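Local coordinates for signal recognition particle 54 kDa protein (Aeropyrum pernix, PDB 7EPK) that belongs to the signal recognition particle and joins a helical bundle and a P-loop GTPase domain to a signal-peptide-binding domain, at residues 133-138 with 184-189; 139-144 with 156-161. One frame throughout, in Å; residues are numbered along the deposited sequence.

Interaction 1: 133-138 with 184-189; sequences DTHRPG and DTAGRH
D133 and H135 pack against A186 and H189 where two loops meet beside the nucleotide site of the GTPase domain, a partly buried contact made of van der Waals and ring packing. Each loop follows one of two neighbouring parallel strands, 127-131 and 180-184. By CA positions the two segments come closest at D133 and A186, 4.4 Å between the CA atoms. Alanine suits this place because its small side chain allows the carboxylate of D133 to lie against the backbone: CG of D133 is 3.6 Å from CA of A186. A second neighbour of the same methyl group is the imidazole of H135, whose CD2 is 3.7 Å from CB of A186, the methyl lying at the ring's edge, near its plane. D133 also shapes its own loop. Its OD1 accepts the backbone N of H135 at 3.2 Å, forming an Asx turn, and a longer, weak bond comes from the N of R136; the H135 N-H arrives on the anti side, well out of the carboxylate plane. The turn presents H135 to 184-189, with CG beside the backbone N (chi1 -52°). The edge of the H135 ring is directed at the face of H189, the centroids 4.3 Å apart and the planes at 62°, while CA of H189 sits over a face of H135 in a CH-pi contact. Helix 194-208 borders this pair, and its E200 is hydrogen-bonded to NE2 of H135. At the other end, T110 holds OD2 of D184, and K109 bonds to OG1 of T185 and O of A186. The side chain of D133 is about 4 Å from the bound magnesium ion. The sequences fit the DTxR and DTAG motifs of SRP-family GTPases, the G2 and G3 elements facing the P-loop.

Interaction 2: 139-144 with 156-161; sequences AYEQLK and GEREGD
R158 lays its guanidinium over one face of the Y140 ring, tying the first turn of helix 139-150 to the loop after strand 153-156. This is a cation-pi contact at the surface: CZ of R158 is 3.8 Å from the centroid of the Y140 ring, offset toward the rim, with the two planes 30° apart. The extended arginine chain takes part as well, since CG of R158 lies 3.6 Å from CB of Y140. E141 supplies the countercharge. Bent at chi2 (86°), its chain brings OE1 to within 3.4 Å of NE of R158, a salt bridge whose hydrogen bond is weak, the N-H...O angle being 133°. Arginine fits well here because one flat cation can face an aromatic ring and still offer an N-H to a carboxylate. Y140 reaches across with CG anti to its own backbone N, and its ring edge meets the backbone of G156, where CD2 of Y140 is 3.5 Å from C of G156; without a side chain, glycine allows the chain this close. Strand 127-131, helix 139-150 and strand 153-156 form a beta-alpha-beta unit of the P-loop fold, and Y140 packs edge-to-face on F154 of its last strand. Within the helix, the N of L143 bonds to O of A139 at 3.0 Å and the N of K144 to O of Y140 at 2.9 Å. E157 turns its CB away from the helix and spends its carboxylate elsewhere, accepting from the hydroxyl of Y155 and pairing with R168. Q142 NE2 is satisfied by O1A of GDP. At the far end of the loop, D161 is the N-cap of helix 162-175, its OD1 taking a weak hydrogen bond from the N of A163.

Overall arrangement
Interaction 2 is nested along the chain inside the loop closed by interaction 1, and their centres lie 8 Å apart. They share a continuous backbone, 133-138 running directly into helix 139-150, with G138 as its N-cap. D133 OD2 lies 3.6 Å from CB of A139, and CB of D184 is 3.7 Å from CD2 of L143, so the helix packs on both segments of interaction 1, on the second at the end of strand 180-184. R136 NH1 and Q142 OE1 approach to 2.9 Å. Interaction 1 borders the bound ligands, the D184 side chain about 5 Å from GDP. Interaction 2 reaches GDP through Q142, whereas the side chain of Y140 is about 11 Å from magnesium.

Interaction 1: 133-138 with 184-189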
loop_
_atom_site.group_PDB
_atom_site.type_symbol
_atom_site.label_atom_id
_atom_site.label_comp_id
_atom_site.label_asym_id
_atom_site.label_seq_id
_atom_site.Cartn_x
_atom_site.Cartn_y
_atom_site.Cartn_z
ATOM N N ASP A 133 4.744 -33.921 -4.931
ATOM C CA ASP A 133 4.535 -34.212 -6.373
ATOM C C ASP A 133 5.096 -35.605 -6.654
ATOM O O ASP A 133 6.261 -35.851 -6.313
ATOM C CB ASP A 133 5.189 -33.172 -7.279
ATOM C CG ASP A 133 4.887 -33.329 -8.764
ATOM O OD1 ASP A 133 4.123 -34.274 -9.123
ATOM O OD2 ASP A 133 5.414 -32.479 -9.562
ATOM N N THR A 134 4.263 -36.465 -7.238
ATOM C CA THR A 134 4.466 -37.929 -7.396
ATOM C C THR A 134 4.529 -38.283 -8.891
ATOM O O THR A 134 5.177 -39.294 -9.203
ATOM C CB THR A 134 3.364 -38.629 -6.583
ATOM O OG1 THR A 134 3.997 -39.117 -5.398
ATOM C CG2 THR A 134 2.623 -39.734 -7.308
ATOM N N HIS A 135 3.934 -37.445 -9.755
ATOM C CA HIS A 135 3.536 -37.731 -11.157
ATOM C C HIS A 135 4.552 -37.156 -12.142
ATOM O O HIS A 135 4.818 -37.804 -13.163
ATOM C CB HIS A 135 2.152 -37.143 -11.462
ATOM C CG HIS A 135 1.095 -37.527 -10.492
ATOM N ND1 HIS A 135 0.810 -38.843 -10.195
ATOM C CD2 HIS A 135 0.246 -36.775 -9.757
ATOM C CE1 HIS A 135 -0.169 -38.889 -9.308
ATOM N NE2 HIS A 135 -0.532 -37.628 -9.019
ATOM N N ARG A 136 5.015 -35.936 -11.895
ATOM C CA ARG A 136 6.093 -35.296 -12.690
ATOM C C ARG A 136 7.395 -35.966 -12.279
ATOM O O ARG A 136 7.681 -36.081 -11.093
ATOM C CB ARG A 136 6.143 -33.785 -12.436
ATOM C CG ARG A 136 7.068 -33.023 -13.369
ATOM C CD ARG A 136 7.207 -31.596 -12.918
ATOM N NE ARG A 136 8.225 -30.836 -13.635
ATOM C CZ ARG A 136 9.548 -30.965 -13.484
ATOM N NH1 ARG A 136 10.057 -31.876 -12.668
ATOM N NH2 ARG A 136 10.365 -30.175 -14.158
ATOM N N PRO A 137 8.219 -36.446 -13.227
ATOM C CA PRO A 137 9.517 -37.009 -12.869
ATOM C C PRO A 137 10.470 -35.873 -12.483
ATOM O O PRO A 137 10.346 -34.797 -13.014
ATOM C CB PRO A 137 9.931 -37.738 -14.151
ATOM C CG PRO A 137 9.280 -36.923 -15.263
ATOM C CD PRO A 137 7.974 -36.423 -14.678
ATOM N N GLY A 138 11.357 -36.121 -11.527
ATOM C CA GLY A 138 12.431 -35.180 -11.146
ATOM C C GLY A 138 11.914 -34.039 -10.296
ATOM O O GLY A 138 12.678 -33.073 -10.074
ATOM N N ASP A 184 4.868 -28.280 -1.710
ATOM C CA ASP A 184 4.787 -28.312 -3.199
ATOM C C ASP A 184 3.896 -29.493 -3.618
ATOM O O ASP A 184 3.882 -30.513 -2.914
ATOM C CB ASP A 184 6.176 -28.378 -3.856
ATOM C CG ASP A 184 6.170 -28.273 -5.382
ATOM O OD1 ASP A 184 5.122 -27.952 -5.939
ATOM O OD2 ASP A 184 7.211 -28.526 -6.013
ATOM N N THR A 185 3.168 -29.348 -4.722
ATOM C CA THR A 185 2.150 -30.318 -5.208
ATOM C C THR A 185 2.344 -30.568 -6.707
ATOM O O THR A 185 2.969 -29.714 -7.408
ATOM C CB THR A 185 0.698 -29.851 -4.950
ATOM O OG1 THR A 185 0.441 -28.569 -5.542
ATOM C CG2 THR A 185 0.360 -29.760 -3.477
ATOM N N ALA A 186 1.761 -31.665 -7.199
ATOM C CA ALA A 186 1.588 -31.930 -8.645
ATOM C C ALA A 186 0.666 -30.864 -9.277
ATOM O O ALA A 186 -0.220 -30.312 -8.574
ATOM C CB ALA A 186 1.055 -33.332 -8.828
ATOM N N GLY A 187 0.850 -30.605 -10.577
ATOM C CA GLY A 187 -0.064 -29.796 -11.410
ATOM C C GLY A 187 -0.711 -30.590 -12.539
ATOM O O GLY A 187 -1.278 -29.946 -13.462
ATOM N N ARG A 188 -0.614 -31.925 -12.488
ATOM C CA ARG A 188 -1.191 -32.875 -13.477
ATOM C C ARG A 188 -1.222 -34.258 -12.828
ATOM O O ARG A 188 -0.225 -34.600 -12.177
ATOM C CB ARG A 188 -0.378 -32.907 -14.780
ATOM C CG ARG A 188 -1.188 -33.307 -16.006
ATOM C CD ARG A 188 -0.356 -33.440 -17.268
ATOM N NE ARG A 188 0.427 -32.248 -17.594
ATOM C CZ ARG A 188 1.312 -32.157 -18.594
ATOM N NH1 ARG A 188 1.979 -31.031 -18.798
ATOM N NH2 ARG A 188 1.537 -33.192 -19.388
ATOM N N HIS A 189 -2.331 -34.993 -12.975
ATOM C CA HIS A 189 -2.525 -36.368 -12.447
ATOM C C HIS A 189 -2.402 -37.386 -13.590
ATOM O O HIS A 189 -3.456 -37.883 -14.059
ATOM C CB HIS A 189 -3.864 -36.467 -11.711
ATOM C CG HIS A 189 -3.940 -37.673 -10.840
ATOM N ND1 HIS A 189 -3.604 -37.633 -9.504
ATOM C CD2 HIS A 189 -4.268 -38.955 -11.105
ATOM C CE1 HIS A 189 -3.748 -38.833 -8.981
ATOM N NE2 HIS A 189 -4.156 -39.660 -9.935
#

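Interaction 2: 139-144 with 156-161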
loop_
_atom_site.group_PDB
_atom_site.type_symbol
_atom_site.label_atom_id
_atom_site.label_comp_id
_atom_site.label_asym_id
_atom_site.label_seq_id
_atom_site.Cartn_x
_atom_site.Cartn_y
_atom_site.Cartn_z
ATOM N N ALA A 139 10.675 -34.164 -9.813
ATOM C CA ALA A 139 10.028 -33.239 -8.853
ATOM C C ALA A 139 10.839 -33.192 -7.553
ATOM O O ALA A 139 11.225 -32.090 -7.135
ATOM C CB ALA A 139 8.613 -33.693 -8.604
ATOM N N TYR A 140 11.063 -34.360 -6.947
ATOM C CA TYR A 140 11.872 -34.550 -5.714
ATOM C C TYR A 140 13.179 -33.763 -5.892
ATOM O O TYR A 140 13.533 -32.955 -5.023
ATOM C CB TYR A 140 12.063 -36.054 -5.415
ATOM C CG TYR A 140 12.892 -36.392 -4.195
ATOM C CD1 TYR A 140 14.284 -36.393 -4.239
ATOM C CD2 TYR A 140 12.292 -36.706 -2.982
ATOM C CE1 TYR A 140 15.053 -36.658 -3.115
ATOM C CE2 TYR A 140 13.051 -36.988 -1.856
ATOM C CZ TYR A 140 14.432 -36.956 -1.920
ATOM O OH TYR A 140 15.163 -37.248 -0.806
ATOM N N GLU A 141 13.866 -33.970 -7.013
ATOM C CA GLU A 141 15.260 -33.491 -7.212
ATOM C C GLU A 141 15.216 -31.974 -7.415
ATOM O O GLU A 141 16.046 -31.282 -6.778
ATOM C CB GLU A 141 15.938 -34.229 -8.373
ATOM C CG GLU A 141 16.093 -35.726 -8.149
ATOM C CD GLU A 141 14.880 -36.553 -8.553
ATOM O OE1 GLU A 141 13.935 -36.664 -7.755
ATOM O OE2 GLU A 141 14.881 -37.081 -9.675
ATOM N N GLN A 142 14.270 -31.507 -8.246
ATOM C CA GLN A 142 13.980 -30.074 -8.514
ATOM C C GLN A 142 13.845 -29.324 -7.181
ATOM O O GLN A 142 14.651 -28.379 -6.920
ATOM C CB GLN A 142 12.704 -29.954 -9.357
ATOM C CG GLN A 142 12.556 -28.622 -10.086
ATOM C CD GLN A 142 11.295 -28.557 -10.915
ATOM O OE1 GLN A 142 10.584 -29.546 -11.092
ATOM N NE2 GLN A 142 11.014 -27.379 -11.446
ATOM N N LEU A 143 12.875 -29.725 -6.360
ATOM C CA LEU A 143 12.607 -29.079 -5.050
ATOM C C LEU A 143 13.867 -29.177 -4.168
ATOM O O LEU A 143 14.261 -28.138 -3.573
ATOM C CB LEU A 143 11.368 -29.733 -4.419
ATOM C CG LEU A 143 10.705 -28.941 -3.298
ATOM C CD1 LEU A 143 10.348 -27.526 -3.752
ATOM C CD2 LEU A 143 9.471 -29.662 -2.769
ATOM N N LYS A 144 14.508 -30.355 -4.142
ATOM C CA LYS A 144 15.788 -30.623 -3.427
ATOM C C LYS A 144 16.790 -29.488 -3.700
ATOM O O LYS A 144 17.260 -28.872 -2.722
ATOM C CB LYS A 144 16.375 -31.977 -3.844
ATOM C CG LYS A 144 16.660 -32.933 -2.691
ATOM C CD LYS A 144 17.778 -32.498 -1.771
ATOM C CE LYS A 144 17.931 -33.401 -0.562
ATOM N NZ LYS A 144 18.919 -32.852 0.399
ATOM N N GLY A 156 10.906 -35.085 1.072
ATOM C CA GLY A 156 10.103 -35.589 -0.050
ATOM C C GLY A 156 10.174 -37.099 -0.176
ATOM O O GLY A 156 11.028 -37.717 0.438
ATOM N N GLU A 157 9.266 -37.654 -0.967
ATOM C CA GLU A 157 9.221 -39.059 -1.418
ATOM C C GLU A 157 8.716 -39.037 -2.862
ATOM O O GLU A 157 7.705 -38.355 -3.120
ATOM C CB GLU A 157 8.269 -39.858 -0.539
ATOM C CG GLU A 157 8.618 -39.832 0.936
ATOM C CD GLU A 157 7.501 -40.378 1.815
ATOM O OE1 GLU A 157 6.645 -41.192 1.303
ATOM O OE2 GLU A 157 7.467 -39.995 3.015
ATOM N N ARG A 158 9.390 -39.761 -3.756
ATOM C CA ARG A 158 9.093 -39.800 -5.211
ATOM C C ARG A 158 7.885 -40.714 -5.500
ATOM O O ARG A 158 7.375 -40.657 -6.641
ATOM C CB ARG A 158 10.319 -40.321 -5.963
ATOM C CG ARG A 158 11.633 -39.626 -5.646
ATOM C CD ARG A 158 12.765 -40.380 -6.319
ATOM N NE ARG A 158 14.027 -39.682 -6.171
ATOM C CZ ARG A 158 14.783 -39.701 -5.071
ATOM N NH1 ARG A 158 14.405 -40.394 -4.008
ATOM N NH2 ARG A 158 15.921 -39.022 -5.038
ATOM N N GLU A 159 7.456 -41.526 -4.523
ATOM C CA GLU A 159 6.463 -42.631 -4.673
ATOM C C GLU A 159 5.644 -42.706 -3.391
ATOM O O GLU A 159 6.252 -42.506 -2.337
ATOM C CB GLU A 159 7.160 -43.984 -4.887
ATOM C CG GLU A 159 8.126 -44.402 -3.764
ATOM C CD GLU A 159 7.555 -45.227 -2.611
ATOM O OE1 GLU A 159 6.702 -46.101 -2.869
ATOM O OE2 GLU A 159 7.967 -45.013 -1.444
ATOM N N GLY A 160 4.339 -42.979 -3.484
ATOM C CA GLY A 160 3.451 -43.241 -2.330
ATOM C C GLY A 160 2.134 -42.500 -2.430
ATOM O O GLY A 160 1.927 -41.799 -3.452
ATOM N N ASP A 161 1.269 -42.676 -1.423
ATOM C CA ASP A 161 0.061 -41.829 -1.191
ATOM C C ASP A 161 0.529 -40.383 -0.976
ATOM O O ASP A 161 1.175 -40.064 0.025
ATOM C CB ASP A 161 -0.788 -42.344 -0.017
ATOM C CG ASP A 161 -2.004 -41.499 0.337
ATOM O OD1 ASP A 161 -2.502 -40.746 -0.547
ATOM O OD2 ASP A 161 -2.446 -41.598 1.504
#